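Local coordinates for high-potential iron-sulfur protein (Rhodoferax fermentans, PDB 1HLQ) that carries electrons through a high-potential [4Fe-4S] cluster in photosynthetic electron transport between the cytochrome bc1 complex and a membrane-bound tetraheme cytochrome, at residues 55-59 and 60-64. Numbering follows the deposited sequence.
With SF4 (iron/sulfur cluster), chain G.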
ATOM      1  N   PRO A  55       0.271  -7.931  -0.982  1.00 18.58           N
ATOM      2  CA  PRO A  55       1.324  -6.928  -1.052  1.00 18.88           C
ATOM      3  C   PRO A  55       1.041  -5.656  -0.310  1.00 19.21           C
ATOM      4  O   PRO A  55       1.946  -4.884   0.041  1.00 21.34           O
ATOM      5  CB  PRO A  55       1.535  -6.709  -2.549  1.00 19.35           C
ATOM      6  CG  PRO A  55       0.248  -7.138  -3.164  1.00 19.48           C
ATOM      7  CD  PRO A  55      -0.216  -8.316  -2.327  1.00 18.93           C
ATOM      8  N   LEU A  56      -0.221  -5.322  -0.017  1.00 17.95           N
ATOM      9  CA  LEU A  56      -0.604  -4.125   0.672  1.00 17.62           C
ATOM     10  C   LEU A  56      -0.478  -4.257   2.185  1.00 17.39           C
ATOM     11  O   LEU A  56      -0.703  -3.256   2.845  1.00 16.95           O
ATOM     12  CB  LEU A  56      -2.050  -3.716   0.319  1.00 17.05           C
ATOM     13  CG  LEU A  56      -2.245  -3.553  -1.204  1.00 16.91           C
ATOM     14  CD1 LEU A  56      -3.683  -3.164  -1.517  1.00 17.29           C
ATOM     15  CD2 LEU A  56      -1.274  -2.544  -1.791  1.00 17.34           C
ATOM     16  N   PHE A  57      -0.275  -5.490   2.662  1.00 17.69           N
ATOM     17  CA  PHE A  57      -0.239  -5.745   4.104  1.00 17.05           C
ATOM     18  C   PHE A  57       1.018  -6.486   4.532  1.00 18.52           C
ATOM     19  O   PHE A  57       1.083  -7.695   4.722  1.00 19.23           O
ATOM     20  CB  PHE A  57      -1.507  -6.544   4.499  1.00 16.50           C
ATOM     21  CG  PHE A  57      -2.752  -5.708   4.339  1.00 14.78           C
ATOM     22  CD1 PHE A  57      -3.583  -5.865   3.226  1.00 15.63           C
ATOM     23  CD2 PHE A  57      -3.082  -4.739   5.267  1.00 14.56           C
ATOM     24  CE1 PHE A  57      -4.687  -5.045   3.083  1.00 15.12           C
ATOM     25  CE2 PHE A  57      -4.194  -3.934   5.150  1.00 15.16           C
ATOM     26  CZ  PHE A  57      -5.009  -4.095   4.022  1.00 15.02           C
ATOM     27  N   ALA A  58       2.097  -5.726   4.720  1.00 18.16           N
ATOM     28  CA  ALA A  58       3.390  -6.253   5.112  1.00 18.66           C
ATOM     29  C   ALA A  58       3.377  -6.889   6.499  1.00 18.80           C
ATOM     30  O   ALA A  58       2.718  -6.430   7.415  1.00 18.81           O
ATOM     31  CB  ALA A  58       4.432  -5.133   5.107  1.00 20.17           C
ATOM     32  N   GLY A  59       4.080  -8.000   6.593  1.00 18.88           N
ATOM     33  CA  GLY A  59       4.329  -8.751   7.799  1.00 18.57           C
ATOM     34  C   GLY A  59       3.195  -9.600   8.316  1.00 17.98           C
ATOM     35  O   GLY A  59       3.285 -10.266   9.332  1.00 18.07           O
ATOM     36  N   LYS A  60       2.098  -9.579   7.565  1.00 17.62           N
ATOM     37  CA  LYS A  60       0.856 -10.226   7.965  1.00 17.02           C
ATOM     38  C   LYS A  60       0.247 -11.032   6.829  1.00 16.84           C
ATOM     39  O   LYS A  60       0.837 -11.220   5.775  1.00 19.05           O
ATOM     40  CB  LYS A  60      -0.110  -9.143   8.453  1.00 17.03           C
ATOM     41  CG  LYS A  60       0.344  -8.342   9.647  1.00 16.97           C
ATOM     42  CD  LYS A  60      -0.701  -7.641  10.459  1.00 17.26           C
ATOM     43  CE  LYS A  60      -0.107  -6.829  11.599  1.00 18.22           C
ATOM     44  NZ  LYS A  60      -1.121  -6.364  12.577  1.00 18.31           N
ATOM     45  N   GLU A  61      -0.912 -11.614   7.117  1.00 15.90           N
ATOM     46  CA  GLU A  61      -1.671 -12.365   6.132  1.00 16.50           C
ATOM     47  C   GLU A  61      -3.120 -11.876   6.189  1.00 15.44           C
ATOM     48  O   GLU A  61      -3.574 -11.367   7.212  1.00 15.18           O
ATOM     49  CB  GLU A  61      -1.627 -13.878   6.369  1.00 18.96           C
ATOM     50  CG  GLU A  61      -0.267 -14.451   5.980  1.00 22.26           C
ATOM     51  CD  GLU A  61      -0.106 -15.938   6.083  1.00 24.59           C
ATOM     52  OE1 GLU A  61       0.925 -16.427   5.575  1.00 27.38           O
ATOM     53  OE2 GLU A  61      -0.951 -16.621   6.677  1.00 26.52           O
ATOM     54  N   VAL A  62      -3.789 -12.005   5.041  1.00 15.40           N
ATOM     55  CA  VAL A  62      -5.206 -11.665   4.959  1.00 15.10           C
ATOM     56  C   VAL A  62      -6.020 -12.954   4.882  1.00 14.95           C
ATOM     57  O   VAL A  62      -5.467 -14.007   4.547  1.00 16.47           O
ATOM     58  CB  VAL A  62      -5.523 -10.770   3.744  1.00 14.95           C
ATOM     59  CG1 VAL A  62      -4.840  -9.409   3.905  1.00 15.41           C
ATOM     60  CG2 VAL A  62      -5.134 -11.420   2.421  1.00 15.63           C
ATOM     61  N   VAL A  63      -7.296 -12.882   5.197  1.00 14.86           N
ATOM     62  CA  VAL A  63      -8.190 -14.043   5.128  1.00 14.84           C
ATOM     63  C   VAL A  63      -8.735 -14.108   3.710  1.00 14.94           C
ATOM     64  O   VAL A  63      -9.205 -13.094   3.162  1.00 14.58           O
ATOM     65  CB  VAL A  63      -9.306 -13.930   6.167  1.00 16.04           C
ATOM     66  CG1 VAL A  63     -10.310 -15.068   6.060  1.00 15.99           C
ATOM     67  CG2 VAL A  63      -8.667 -13.947   7.554  1.00 16.16           C
ATOM     68  N   ALA A  64      -8.749 -15.292   3.091  1.00 15.43           N
ATOM     69  CA  ALA A  64      -9.151 -15.469   1.705  1.00 15.51           C
ATOM     70  C   ALA A  64     -10.580 -15.045   1.413  1.00 14.28           C
ATOM     71  O   ALA A  64     -10.903 -14.575   0.302  1.00 15.40           O
ATOM     72  CB  ALA A  64      -8.907 -16.906   1.296  1.00 16.86           C
TER
HETATM   73 FE1  SF4 G  76      -7.607  -8.900  -0.248  1.00 14.06          FE
HETATM   74 FE2  SF4 G  76      -6.926  -7.950  -2.730  1.00 14.50          FE
HETATM   75 FE3  SF4 G  76      -5.218  -7.704  -0.649  1.00 14.90          FE
HETATM   76 FE4  SF4 G  76      -7.496  -6.250  -0.714  1.00 13.90          FE
HETATM   77  S1  SF4 G  76      -5.776  -6.090  -2.242  1.00 14.38           S
HETATM   78  S2  SF4 G  76      -6.689  -7.406   1.146  1.00 13.26           S
HETATM   79  S3  SF4 G  76      -8.987  -7.699  -1.702  1.00 12.76           S
HETATM   80  S4  SF4 G  76      -5.869  -9.696  -1.542  1.00 14.54           S
HETATM   81  O   HOH W   1       0.795 -10.051   3.385  1.00 26.92           O
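F57 and V62 meet over the iron-sulfur cluster, their side chains crossing at about a right angle. CD1 of F57 lies 3.8 Å from CG1 of V62, the methyl reaching the ring obliquely. Both converge on one cluster sulfide: CE1 of F57 is 3.7 Å from S2 of SF4, and CG1 of V62 is 3.9 Å from the same S2. V62 carries CG1 anti to its carbonyl carbon (chi1 -66°), which sends that methyl to ring and sulfide together. L56 approaches a second sulfide, its CD1 3.7 Å from S1 of SF4. These apolar groups form part of the HiPIP cluster pocket; V62 lies beside the cluster ligand C38 and F57 beside C54, and Y17 and helix 10-14 also pack on the F57 ring. A type II beta turn from F57 to K60 reverses the chain, bringing V62 of strand 62-63 back beside F57; the strand pairs antiparallel with strand 51-52. G59 takes the positive phi of 77°. F57 O and K60 N, 3.6 Å apart, are too far for a hydrogen bond; a water hydrogen-bonds to F57 O and K60 O, 2.7 Å from each. The lysine chain runs extended beyond CG, away from 55-59, to a salt bridge between NZ and D9.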